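PDB 3MDQ: exopolyphosphatase from Cytophaga hutchinsonii, which probably hydrolyses inorganic polyphosphate from the chain end, releasing orthophosphate. Local coordinates for residues A[190-195]-A[280-285]. Numbering follows the deposited sequence. Where two conformers were deposited one is given.
Sequences EVLVPL and IEHVLK
L192 brings its CD1 methyl to the imidazole of H282, 3.8 Å from CD2, meeting the ring obliquely. The contact belongs to the second half of an actin-like ATPase fold, where helices pack on a mixed six-stranded sheet, and it joins the break between helices 178-191 and 193-202 to helix 267-286. L192 is that break: it leaves helical geometry at the end of the first helix and occupies the N-cap position of the second, yet its buried side chain points into the interface. The two side chains approach from opposite directions. H282 carries CG anti to its backbone N (chi1 -168°), which extends the ring from helix 267-286 across to the leucine. Further round the imidazole, ND1 is hydrogen-bonded to ND1 of H185, and the two rings meet with their planes only about 15° apart, while F188 lies edge-to-face with H282. Helix 178-191 thus probably helps to set how the ring sits, adding a hydrogen bond and aromatic contacts to the apolar touch of L192. Closer to the sheet, L195 and V283 form a second, looser apolar pair, and both also rest on L134 of strand 133-138. L195 CA and V283 CA are 9.1 Å apart, the closest CA pair between the two segments, and the gap is bridged methyl to methyl, L195 CD2 lying 4.3 Å from V283 CG2.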
# COMPACT_ATOMS: atom_id res chain seq x y z
N GLU A 190 11.92 10.94 -14.65
CA GLU A 190 11.13 12.15 -14.89
C GLU A 190 10.19 12.46 -13.71
O GLU A 190 10.05 13.62 -13.32
CB GLU A 190 10.33 12.00 -16.19
CG GLU A 190 11.19 11.97 -17.46
CD GLU A 190 12.07 13.19 -17.61
OE1 GLU A 190 11.55 14.30 -17.43
OE2 GLU A 190 13.29 13.03 -17.82
N VAL A 191 9.56 11.43 -13.14
CA VAL A 191 8.50 11.59 -12.12
C VAL A 191 9.08 11.94 -10.74
O VAL A 191 8.54 12.80 -10.00
CB VAL A 191 7.65 10.29 -11.96
CG1 VAL A 191 6.66 10.40 -10.79
CG2 VAL A 191 6.89 9.97 -13.23
N LEU A 192 10.21 11.32 -10.42
CA LEU A 192 10.70 11.30 -9.03
C LEU A 192 11.67 12.39 -8.66
O LEU A 192 12.32 12.34 -7.63
CB LEU A 192 11.27 9.92 -8.69
CG LEU A 192 10.25 8.79 -8.76
CD1 LEU A 192 11.04 7.51 -8.50
CD2 LEU A 192 9.12 9.00 -7.75
N VAL A 193 11.76 13.44 -9.48
CA VAL A 193 12.66 14.54 -9.15
C VAL A 193 12.45 15.11 -7.75
O VAL A 193 13.41 15.31 -7.05
CB VAL A 193 12.63 15.66 -10.25
CG1 VAL A 193 13.50 16.84 -9.81
CG2 VAL A 193 13.24 15.09 -11.53
N PRO A 194 11.20 15.28 -7.31
CA PRO A 194 11.01 15.85 -5.96
C PRO A 194 11.51 14.88 -4.89
O PRO A 194 11.97 15.30 -3.84
CB PRO A 194 9.50 16.05 -5.88
CG PRO A 194 9.08 16.21 -7.32
CD PRO A 194 9.94 15.27 -8.08
N LEU A 195 11.44 13.58 -5.17
CA LEU A 195 11.98 12.60 -4.25
C LEU A 195 13.51 12.67 -4.19
O LEU A 195 14.10 12.66 -3.10
CB LEU A 195 11.51 11.19 -4.59
CG LEU A 195 12.15 10.08 -3.77
CD1 LEU A 195 11.71 10.12 -2.28
CD2 LEU A 195 11.77 8.73 -4.36
N ILE A 280 11.17 -0.15 -6.83
CA ILE A 280 11.94 -0.34 -5.59
C ILE A 280 13.45 -0.30 -5.90
O ILE A 280 14.21 0.39 -5.18
CB ILE A 280 11.58 -1.68 -4.88
CG1 ILE A 280 10.12 -1.70 -4.47
CG2 ILE A 280 12.47 -1.84 -3.60
CD1 ILE A 280 9.61 -3.13 -4.04
N GLU A 281 13.87 -0.99 -6.95
CA GLU A 281 15.27 -0.97 -7.36
C GLU A 281 15.68 0.48 -7.63
O GLU A 281 16.72 0.93 -7.13
CB GLU A 281 15.50 -1.88 -8.57
CG GLU A 281 16.89 -1.82 -9.15
CD GLU A 281 17.94 -2.54 -8.36
OE1 GLU A 281 17.64 -3.11 -7.30
OE2 GLU A 281 19.10 -2.53 -8.83
N HIS A 282 14.85 1.22 -8.37
CA HIS A 282 15.16 2.60 -8.70
C HIS A 282 15.40 3.41 -7.45
O HIS A 282 16.38 4.16 -7.35
CB HIS A 282 13.99 3.20 -9.49
CG HIS A 282 14.30 4.51 -10.11
ND1 HIS A 282 14.72 4.61 -11.41
CD2 HIS A 282 14.25 5.77 -9.63
CE1 HIS A 282 14.95 5.88 -11.70
NE2 HIS A 282 14.69 6.61 -10.63
N VAL A 283 14.52 3.25 -6.46
CA VAL A 283 14.65 3.99 -5.18
C VAL A 283 15.88 3.55 -4.38
O VAL A 283 16.60 4.38 -3.82
CB VAL A 283 13.34 3.87 -4.35
CG1 VAL A 283 13.52 4.55 -2.95
CG2 VAL A 283 12.18 4.51 -5.12
N LEU A 284 16.16 2.26 -4.37
CA LEU A 284 17.37 1.73 -3.72
C LEU A 284 18.64 2.35 -4.21
O LEU A 284 19.57 2.58 -3.41
CB LEU A 284 17.50 0.22 -3.93
CG LEU A 284 16.84 -0.62 -2.90
CD1 LEU A 284 16.98 -2.08 -3.37
CD2 LEU A 284 17.51 -0.42 -1.50
N LYS A 285 18.72 2.65 -5.51
CA LYS A 285 19.89 3.29 -6.07
C LYS A 285 20.03 4.73 -5.58
O LYS A 285 21.14 5.25 -5.56
CB LYS A 285 19.85 3.23 -7.60
CG LYS A 285 20.02 1.81 -8.13